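Local coordinates for protein KmHsv2 (Kluyveromyces marxianus, PDB 3VU4) that probably binds phosphoinositides at membranes, as a seven-bladed beta-propeller of the PROPPIN family related to the autophagy protein Atg18, at residues V115-V120 / T134-F139; V103-L108 / G141-S146; I161-L166 / K187-K192. All blocks are in the same frame, centred on the assembly; numbering follows the deposited sequence.

Interaction 1: V115-V120 / T134-F139; sequences VSYGDV and TDDIRF
Phe139 brings its ring up to the turn of segment 115-120, and this is the close-packed end of the contact. CZ stands 3.6 Å from Ser116 CB, while Asp119 C and Val120 N lie at the ring edge, near its plane. A chi1 of 76° sets CG between the backbone N and carbonyl carbon of Phe139, which turns the ring toward Ser116 and the Asp119-Val120 peptide. Phe139 N donates to Asp119 O at 3.2 Å, with the donor well above the carbonyl plane. Next along, Val120 pairs with Arg138 as an antiparallel non-hydrogen-bonded pair, and Val120 CG2 rests 3.6 Å from Arg138 CD.

The outer side is looser. Arg138, bent at chi2 and chi3, curls back so that Asp119 OD1 sits over one guanidinium face, and Arg138 NH1 makes a salt bridge to Asp119 OD2 at 3.3 Å, whose hydrogen bond is weak. Glu155 nearby offers the arginine a long second ion pair. An alanine replacing Asp119 is likely to leave Arg138 with a weaker charge partner and its guanidinium freer to turn. Asp136 bonds chiefly to Ser122 and Arg132.

Reciprocal Tyr117-Val120 backbone bonds enclose Gly118 and Asp119 in a tight turn close to type II', the two-residue connection of a beta-hairpin that joins the second and third strands of a four-stranded propeller blade, here with the outermost strand laid alongside.

Interaction 2: V103-L108 / G141-S146; sequences VKDLFL and GVCEFS. With SO4 (sulfate ion), chain C.
Phe107 lies flat over the backbone of segment 141-146, and most of the contact is organised by the orientation of its ring. Phe145 N is 3.6 Å above the ring plane, over its centre, and Phe145 CB makes a CH-pi contact with the same ring, 4.0 Å from the centroid. With chi1 at -59°, CG of Phe107 is turned away from its own carbonyl carbon, and the ring runs back along the neighbouring strand toward Cys143. The Phe145 side chain goes the opposite way, so the two phenylalanines slide past each other instead of stacking ring on ring.

At the rim of the Phe107 ring the partners change in character. Cys143 O approaches CZ to 3.3 Å near the ring plane, and Cys143 SG makes a sulfur-aromatic contact at the edge, 5.2 Å from the centroid and 85° off the normal. That sulfur is also packed against CB and the carboxylate of Asp105.

Toward the start of both segments the link becomes polar. One water donates to Asp105 OD2 and to Gly141 O, at 2.8 Å each, bridging two acceptors that stand 4.0 Å apart. Beyond it, the extended Lys104 chain carries NZ to within 3.1 Å of O1 of a sulfate ion, probably from the crystallisation liquor, with a weaker bond to O2.

The two strands run nearly parallel, 9° apart, with axes 7.4 Å from each other, and side chains fill the space between them. Each is the first strand of its own antiparallel blade: 103-108 pairs with 112-117, and 142-146 with 149-154. On the farther side, Val142 and Glu144 pack on strand 198-203 of the next blade.

Interaction 3: I161-L166 / K187-K192; sequences IHITKL and KGVLIK
Ile161 and Ile191 exchange two backbone hydrogen bonds, and these open a short antiparallel ladder. Ile161 N reaches Ile191 O at 2.8 Å, and the return bond from Ile191 N to Ile161 O is almost straight, 176° at the hydrogen. One step on, Ile163 N to Val189 O measures 2.7 Å and Val189 N to Ile163 O 2.9 Å. Between these two hydrogen-bonded pairs, His162 faces Leu190 in a non-hydrogen-bonded pair, where His162 CA directs its hydrogen at Val189 O.

Side chains add a second layer on each face of the ladder. Ile161, Ile163, Val189 and Ile191 share one face. There Ile163 takes chi1 -58°, which places CG1 on the far side from its carbonyl carbon and lets CD1 meet Ile191 CD1 at 3.6 Å. The Ile161 and Ile191 side chains run next to each other in the same direction. The other face carries His162 and Leu190, also side by side, with His162 CE1 at 3.7 Å from Leu190 CD1.

Farther out, strand 149-154 supports the pairing from the inner side of segment 161-166. Asn154 bonds to His162 NE2 and the Tyr152 ring meets the imidazole with its plane only slightly tilted, which together should restrict rotation of the histidine. Val151 and Leu149 extend the isoleucine face, touching Ile161 and Ile163 respectively, and Ile161 also touches Ile198 and Val201 of the following blade. Gly188, just before the pairing, has backbone angles that would push a CB against the preceding carbonyl.

Strands 161-165 and 189-191, at 162° to each other, are the third and fourth strands of a beta-propeller blade. Strand 189-191 closes its outer edge, and the long connection leading there includes residues 169-186, which are not modelled.

In the fold
Interactions 1 and 3 both involve the last strand of a blade, but in interaction 1 it meets the hairpin turn and the start of the third strand, and in interaction 3 the third strand itself. Interaction 2 joins the innermost strands of those two successive blades. Interaction 1 is nested in the chain loop that interaction 2 closes, their centres 10 Å apart. They meet directly: Lys104 NZ lies 2.6 Å from Gly118 O, a probable hydrogen bond, so the lysine near the sulfate also touches the turn. Interaction 3, its centre about 15 Å from each of the others, touches interaction 2 where Phe145 CE1 packs 3.8 Å from Leu166 CD2, but makes no contact with interaction 1.

Interaction 1: V115-V120 / T134-F139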
loop_
_atom_site.group_PDB
_atom_site.type_symbol
_atom_site.label_atom_id
_atom_site.label_comp_id
_atom_site.label_asym_id
_atom_site.label_seq_id
_atom_site.Cartn_x
_atom_site.Cartn_y
_atom_site.Cartn_z
ATOM N N VAL A 115 0.041 -0.381 -16.026
ATOM C CA VAL A 115 0.658 -1.713 -16.117
ATOM C C VAL A 115 2.176 -1.654 -16.356
ATOM O O VAL A 115 2.629 -1.026 -17.316
ATOM C CB VAL A 115 0.043 -2.533 -17.293
ATOM C CG1 VAL A 115 0.647 -3.930 -17.332
ATOM C CG2 VAL A 115 -1.470 -2.601 -17.159
ATOM N N SER A 116 2.962 -2.307 -15.505
ATOM C CA SER A 116 4.405 -2.301 -15.700
ATOM C C SER A 116 4.889 -3.708 -15.985
ATOM O O SER A 116 4.318 -4.689 -15.511
ATOM C CB SER A 116 5.143 -1.736 -14.478
ATOM O OG SER A 116 5.166 -2.654 -13.399
ATOM N N TYR A 117 5.949 -3.796 -16.772
ATOM C CA TYR A 117 6.529 -5.066 -17.153
ATOM C C TYR A 117 7.934 -4.739 -17.581
ATOM O O TYR A 117 8.161 -3.710 -18.211
ATOM C CB TYR A 117 5.757 -5.673 -18.327
ATOM C CG TYR A 117 5.440 -4.679 -19.421
ATOM C CD1 TYR A 117 4.408 -3.746 -19.269
ATOM C CD2 TYR A 117 6.180 -4.657 -20.602
ATOM C CE1 TYR A 117 4.120 -2.814 -20.267
ATOM C CE2 TYR A 117 5.903 -3.727 -21.610
ATOM C CZ TYR A 117 4.873 -2.809 -21.435
ATOM O OH TYR A 117 4.610 -1.881 -22.416
ATOM N N GLY A 118 8.879 -5.607 -17.261
ATOM C CA GLY A 118 10.248 -5.313 -17.628
ATOM C C GLY A 118 10.580 -3.978 -16.997
ATOM O O GLY A 118 10.393 -3.801 -15.788
ATOM N N ASP A 119 11.049 -3.029 -17.799
ATOM C CA ASP A 119 11.378 -1.716 -17.264
ATOM C C ASP A 119 10.538 -0.635 -17.928
ATOM O O ASP A 119 11.006 0.478 -18.176
ATOM C CB ASP A 119 12.872 -1.424 -17.432
ATOM C CG ASP A 119 13.298 -1.376 -18.875
ATOM O OD1 ASP A 119 12.463 -1.678 -19.758
ATOM O OD2 ASP A 119 14.478 -1.039 -19.121
ATOM N N VAL A 120 9.278 -0.970 -18.180
ATOM C CA VAL A 120 8.344 -0.056 -18.817
ATOM C C VAL A 120 7.024 0.058 -18.045
ATOM O O VAL A 120 6.571 -0.900 -17.418
ATOM C CB VAL A 120 8.020 -0.544 -20.251
ATOM C CG1 VAL A 120 7.017 0.387 -20.915
ATOM C CG2 VAL A 120 9.298 -0.640 -21.067
ATOM N N THR A 134 -1.112 7.400 -23.261
ATOM C CA THR A 134 0.121 8.173 -23.234
ATOM C C THR A 134 1.329 7.331 -23.628
ATOM O O THR A 134 1.230 6.110 -23.732
ATOM C CB THR A 134 0.353 8.749 -21.830
ATOM O OG1 THR A 134 1.543 9.541 -21.834
ATOM C CG2 THR A 134 0.495 7.626 -20.810
ATOM N N ASP A 135 2.462 7.987 -23.861
ATOM C CA ASP A 135 3.682 7.275 -24.233
ATOM C C ASP A 135 4.163 6.382 -23.102
ATOM O O ASP A 135 3.939 6.676 -21.927
ATOM C CB ASP A 135 4.814 8.249 -24.560
ATOM C CG ASP A 135 4.678 8.876 -25.928
ATOM O OD1 ASP A 135 4.373 8.141 -26.898
ATOM O OD2 ASP A 135 4.897 10.104 -26.031
ATOM N N ASP A 136 4.837 5.295 -23.456
ATOM C CA ASP A 136 5.366 4.393 -22.445
ATOM C C ASP A 136 6.480 5.088 -21.684
ATOM O O ASP A 136 7.215 5.904 -22.244
ATOM C CB ASP A 136 5.894 3.113 -23.086
ATOM C CG ASP A 136 4.784 2.160 -23.453
ATOM O OD1 ASP A 136 3.615 2.483 -23.138
ATOM O OD2 ASP A 136 5.077 1.095 -24.046
ATOM N N ILE A 137 6.583 4.762 -20.400
ATOM C CA ILE A 137 7.587 5.334 -19.514
ATOM C C ILE A 137 8.582 4.256 -19.077
ATOM O O ILE A 137 8.229 3.082 -18.935
ATOM C CB ILE A 137 6.895 5.947 -18.278
ATOM C CG1 ILE A 137 6.034 7.129 -18.724
ATOM C CG2 ILE A 137 7.918 6.373 -17.237
ATOM C CD1 ILE A 137 5.028 7.604 -17.692
ATOM N N ARG A 138 9.833 4.654 -18.884
ATOM C CA ARG A 138 10.869 3.730 -18.445
ATOM C C ARG A 138 11.178 4.005 -16.975
ATOM O O ARG A 138 11.494 5.133 -16.598
ATOM C CB ARG A 138 12.127 3.911 -19.299
ATOM C CG ARG A 138 11.902 3.583 -20.767
ATOM C CD ARG A 138 11.694 2.083 -20.980
ATOM N NE ARG A 138 12.972 1.381 -21.079
ATOM C CZ ARG A 138 13.429 0.823 -22.195
ATOM N NH1 ARG A 138 14.609 0.214 -22.195
ATOM N NH2 ARG A 138 12.696 0.861 -23.306
ATOM N N PHE A 139 11.072 2.977 -16.142
ATOM C CA PHE A 139 11.336 3.140 -14.724
ATOM C C PHE A 139 12.353 2.101 -14.237
ATOM O O PHE A 139 12.762 1.229 -14.999
ATOM C CB PHE A 139 10.018 3.039 -13.949
ATOM C CG PHE A 139 9.498 1.641 -13.799
ATOM C CD1 PHE A 139 9.475 0.765 -14.883
ATOM C CD2 PHE A 139 9.019 1.200 -12.568
ATOM C CE1 PHE A 139 8.983 -0.532 -14.741
ATOM C CE2 PHE A 139 8.522 -0.102 -12.413
ATOM C CZ PHE A 139 8.505 -0.967 -13.501
#

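Interaction 2: V103-L108 / G141-S146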
loop_
_atom_site.group_PDB
_atom_site.type_symbol
_atom_site.label_atom_id
_atom_site.label_comp_id
_atom_site.label_asym_id
_atom_site.label_seq_id
_atom_site.Cartn_x
_atom_site.Cartn_y
_atom_site.Cartn_z
ATOM N N VAL A 103 3.608 -9.197 -16.615
ATOM C CA VAL A 103 3.095 -8.073 -15.852
ATOM C C VAL A 103 3.623 -8.070 -14.417
ATOM O O VAL A 103 3.533 -9.080 -13.713
ATOM C CB VAL A 103 1.559 -8.089 -15.806
ATOM C CG1 VAL A 103 1.049 -6.927 -14.966
ATOM C CG2 VAL A 103 1.002 -8.006 -17.213
ATOM N N LYS A 104 4.173 -6.925 -14.002
ATOM C CA LYS A 104 4.706 -6.726 -12.650
ATOM C C LYS A 104 3.669 -5.963 -11.825
ATOM O O LYS A 104 2.839 -6.557 -11.135
ATOM C CB LYS A 104 6.004 -5.910 -12.682
ATOM C CG LYS A 104 7.204 -6.592 -13.315
ATOM C CD LYS A 104 8.413 -5.671 -13.217
ATOM C CE LYS A 104 9.672 -6.280 -13.820
ATOM N NZ LYS A 104 10.839 -5.346 -13.687
ATOM N N ASP A 105 3.710 -4.637 -11.904
ATOM C CA ASP A 105 2.759 -3.808 -11.173
ATOM C C ASP A 105 1.482 -3.623 -11.992
ATOM O O ASP A 105 1.515 -3.657 -13.223
ATOM C CB ASP A 105 3.386 -2.451 -10.864
ATOM C CG ASP A 105 4.628 -2.570 -10.000
ATOM O OD1 ASP A 105 4.490 -2.967 -8.815
ATOM O OD2 ASP A 105 5.734 -2.272 -10.510
ATOM N N LEU A 106 0.363 -3.426 -11.303
ATOM C CA LEU A 106 -0.929 -3.242 -11.952
ATOM C C LEU A 106 -1.844 -2.368 -11.096
ATOM O O LEU A 106 -2.162 -2.723 -9.957
ATOM C CB LEU A 106 -1.589 -4.599 -12.190
ATOM C CG LEU A 106 -2.947 -4.570 -12.892
ATOM C CD1 LEU A 106 -2.796 -3.871 -14.230
ATOM C CD2 LEU A 106 -3.473 -5.981 -13.083
ATOM N N PHE A 107 -2.269 -1.232 -11.651
ATOM C CA PHE A 107 -3.142 -0.293 -10.943
ATOM C C PHE A 107 -4.387 0.058 -11.758
ATOM O O PHE A 107 -4.354 0.081 -12.986
ATOM C CB PHE A 107 -2.368 0.984 -10.628
ATOM C CG PHE A 107 -1.157 0.762 -9.779
ATOM C CD1 PHE A 107 -1.277 0.557 -8.410
ATOM C CD2 PHE A 107 0.111 0.771 -10.343
ATOM C CE1 PHE A 107 -0.146 0.366 -7.610
ATOM C CE2 PHE A 107 1.253 0.580 -9.549
ATOM C CZ PHE A 107 1.118 0.379 -8.180
ATOM N N LEU A 108 -5.481 0.352 -11.065
ATOM C CA LEU A 108 -6.741 0.685 -11.721
ATOM C C LEU A 108 -7.421 1.932 -11.152
ATOM O O LEU A 108 -7.388 2.182 -9.947
ATOM C CB LEU A 108 -7.717 -0.489 -11.593
ATOM C CG LEU A 108 -7.285 -1.865 -12.099
ATOM C CD1 LEU A 108 -8.218 -2.926 -11.537
ATOM C CD2 LEU A 108 -7.295 -1.883 -13.613
ATOM N N GLY A 141 11.966 -0.198 -11.632
ATOM C CA GLY A 141 11.447 -1.250 -10.776
ATOM C C GLY A 141 10.378 -0.874 -9.762
ATOM O O GLY A 141 9.563 -1.714 -9.378
ATOM N N VAL A 142 10.369 0.377 -9.322
ATOM C CA VAL A 142 9.383 0.817 -8.344
ATOM C C VAL A 142 8.366 1.796 -8.921
ATOM O O VAL A 142 8.723 2.747 -9.613
ATOM C CB VAL A 142 10.070 1.505 -7.151
ATOM C CG1 VAL A 142 9.038 1.884 -6.104
ATOM C CG2 VAL A 142 11.136 0.587 -6.566
ATOM N N CYS A 143 7.093 1.573 -8.640
ATOM C CA CYS A 143 6.088 2.499 -9.115
ATOM C C CYS A 143 4.773 2.326 -8.384
ATOM O O CYS A 143 4.347 1.214 -8.090
ATOM C CB CYS A 143 5.882 2.351 -10.623
ATOM S SG CYS A 143 4.703 1.107 -11.119
ATOM N N GLU A 144 4.143 3.442 -8.070
ATOM C CA GLU A 144 2.871 3.407 -7.388
ATOM C C GLU A 144 1.954 4.394 -8.083
ATOM O O GLU A 144 2.391 5.428 -8.587
ATOM C CB GLU A 144 3.018 3.802 -5.916
ATOM C CG GLU A 144 1.934 3.193 -5.029
ATOM C CD GLU A 144 1.474 4.122 -3.927
ATOM O OE1 GLU A 144 2.305 4.894 -3.412
ATOM O OE2 GLU A 144 0.281 4.073 -3.564
ATOM N N PHE A 145 0.677 4.055 -8.133
ATOM C CA PHE A 145 -0.293 4.928 -8.749
ATOM C C PHE A 145 -1.483 5.020 -7.831
ATOM O O PHE A 145 -2.033 4.005 -7.415
ATOM C CB PHE A 145 -0.752 4.389 -10.096
ATOM C CG PHE A 145 -1.808 5.229 -10.732
ATOM C CD1 PHE A 145 -1.500 6.496 -11.219
ATOM C CD2 PHE A 145 -3.126 4.790 -10.784
ATOM C CE1 PHE A 145 -2.494 7.321 -11.749
ATOM C CE2 PHE A 145 -4.128 5.605 -11.311
ATOM C CZ PHE A 145 -3.809 6.875 -11.794
ATOM N N SER A 146 -1.879 6.240 -7.504
ATOM C CA SER A 146 -3.026 6.426 -6.633
ATOM C C SER A 146 -3.556 7.831 -6.750
ATOM O O SER A 146 -2.785 8.788 -6.848
ATOM C CB SER A 146 -2.650 6.151 -5.172
ATOM O OG SER A 146 -3.730 6.452 -4.303
HETATM S S SO4 C . 13.147 -8.075 -14.972
HETATM O O1 SO4 C . 12.607 -6.929 -15.732
HETATM O O2 SO4 C . 13.257 -7.707 -13.550
HETATM O O3 SO4 C . 12.232 -9.222 -15.099
HETATM O O4 SO4 C . 14.475 -8.434 -15.506
HETATM O O HOH W 1 8.106 -3.663 -10.744
#

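Interaction 3: I161-L166 / K187-K192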
loop_
_atom_site.group_PDB
_atom_site.type_symbol
_atom_site.label_atom_id
_atom_site.label_comp_id
_atom_site.label_asym_id
_atom_site.label_seq_id
_atom_site.Cartn_x
_atom_site.Cartn_y
_atom_site.Cartn_z
ATOM N N ILE A 161 13.065 9.222 -7.661
ATOM C CA ILE A 161 11.703 9.018 -8.141
ATOM C C ILE A 161 11.159 10.215 -8.907
ATOM O O ILE A 161 11.607 11.345 -8.730
ATOM C CB ILE A 161 10.705 8.685 -7.007
ATOM C CG1 ILE A 161 10.704 9.785 -5.946
ATOM C CG2 ILE A 161 11.031 7.342 -6.421
ATOM C CD1 ILE A 161 9.637 9.589 -4.884
ATOM N N HIS A 162 10.188 9.938 -9.769
ATOM C CA HIS A 162 9.540 10.942 -10.599
ATOM C C HIS A 162 8.054 10.902 -10.255
ATOM O O HIS A 162 7.466 9.827 -10.172
ATOM C CB HIS A 162 9.723 10.598 -12.085
ATOM C CG HIS A 162 11.150 10.599 -12.539
ATOM N ND1 HIS A 162 11.743 11.695 -13.132
ATOM C CD2 HIS A 162 12.113 9.650 -12.458
ATOM C CE1 HIS A 162 13.009 11.420 -13.396
ATOM N NE2 HIS A 162 13.260 10.185 -12.996
ATOM N N ILE A 163 7.453 12.070 -10.042
ATOM C CA ILE A 163 6.029 12.151 -9.726
ATOM C C ILE A 163 5.341 12.848 -10.893
ATOM O O ILE A 163 5.751 13.934 -11.308
ATOM C CB ILE A 163 5.772 12.979 -8.440
ATOM C CG1 ILE A 163 6.520 12.357 -7.263
ATOM C CG2 ILE A 163 4.265 13.055 -8.155
ATOM C CD1 ILE A 163 6.422 13.171 -5.991
ATOM N N THR A 164 4.301 12.234 -11.433
ATOM C CA THR A 164 3.609 12.852 -12.551
ATOM C C THR A 164 2.103 12.715 -12.444
ATOM O O THR A 164 1.595 11.687 -12.002
ATOM C CB THR A 164 4.091 12.264 -13.907
ATOM O OG1 THR A 164 3.351 12.867 -14.973
ATOM C CG2 THR A 164 3.893 10.764 -13.955
ATOM N N LYS A 165 1.393 13.764 -12.840
ATOM C CA LYS A 165 -0.063 13.763 -12.785
ATOM C C LYS A 165 -0.626 13.107 -14.035
ATOM O O LYS A 165 -0.083 13.259 -15.124
ATOM C CB LYS A 165 -0.591 15.194 -12.683
ATOM C CG LYS A 165 0.044 16.022 -11.573
ATOM C CD LYS A 165 -0.432 17.473 -11.633
ATOM C CE LYS A 165 0.279 18.350 -10.606
ATOM N NZ LYS A 165 -0.090 19.790 -10.764
ATOM N N LEU A 166 -1.711 12.366 -13.877
ATOM C CA LEU A 166 -2.325 11.713 -15.017
ATOM C C LEU A 166 -3.701 12.313 -15.254
ATOM O O LEU A 166 -4.681 11.950 -14.595
ATOM C CB LEU A 166 -2.439 10.210 -14.773
ATOM C CG LEU A 166 -1.738 9.329 -15.807
ATOM C CD1 LEU A 166 -0.273 9.707 -15.896
ATOM C CD2 LEU A 166 -1.889 7.874 -15.419
ATOM N N LYS A 187 3.699 18.654 -15.742
ATOM C CA LYS A 187 5.082 19.081 -15.536
ATOM C C LYS A 187 5.963 17.896 -15.117
ATOM O O LYS A 187 6.697 17.333 -15.939
ATOM C CB LYS A 187 5.140 20.183 -14.470
ATOM N N GLY A 188 5.886 17.525 -13.840
ATOM C CA GLY A 188 6.673 16.409 -13.354
ATOM C C GLY A 188 7.677 16.795 -12.289
ATOM O O GLY A 188 8.586 17.586 -12.539
ATOM N N VAL A 189 7.505 16.237 -11.093
ATOM C CA VAL A 189 8.408 16.504 -9.980
ATOM C C VAL A 189 9.408 15.366 -9.886
ATOM O O VAL A 189 9.046 14.194 -9.994
ATOM C CB VAL A 189 7.647 16.613 -8.657
ATOM C CG1 VAL A 189 8.629 16.748 -7.505
ATOM C CG2 VAL A 189 6.704 17.801 -8.708
ATOM N N LEU A 190 10.665 15.721 -9.668
ATOM C CA LEU A 190 11.735 14.750 -9.589
ATOM C C LEU A 190 12.409 14.825 -8.226
ATOM O O LEU A 190 12.831 15.897 -7.804
ATOM C CB LEU A 190 12.730 15.045 -10.706
ATOM C CG LEU A 190 14.022 14.257 -10.859
ATOM C CD1 LEU A 190 14.601 14.543 -12.240
ATOM C CD2 LEU A 190 15.004 14.640 -9.749
ATOM N N ILE A 191 12.518 13.688 -7.538
ATOM C CA ILE A 191 13.133 13.683 -6.216
ATOM C C ILE A 191 14.238 12.658 -6.034
ATOM O O ILE A 191 14.040 11.463 -6.272
ATOM C CB ILE A 191 12.100 13.403 -5.109
ATOM C CG1 ILE A 191 10.861 14.260 -5.311
ATOM C CG2 ILE A 191 12.716 13.700 -3.749
ATOM C CD1 ILE A 191 9.673 13.806 -4.490
ATOM N N LYS A 192 15.404 13.123 -5.607
ATOM C CA LYS A 192 16.510 12.223 -5.338
ATOM C C LYS A 192 16.357 11.797 -3.881
ATOM O O LYS A 192 17.111 12.234 -3.012
ATOM C CB LYS A 192 17.835 12.935 -5.531
ATOM C CG LYS A 192 18.147 13.256 -6.965
ATOM C CD LYS A 192 19.583 13.678 -7.079
ATOM C CE LYS A 192 19.995 13.860 -8.520
ATOM N NZ LYS A 192 21.417 14.317 -8.553
#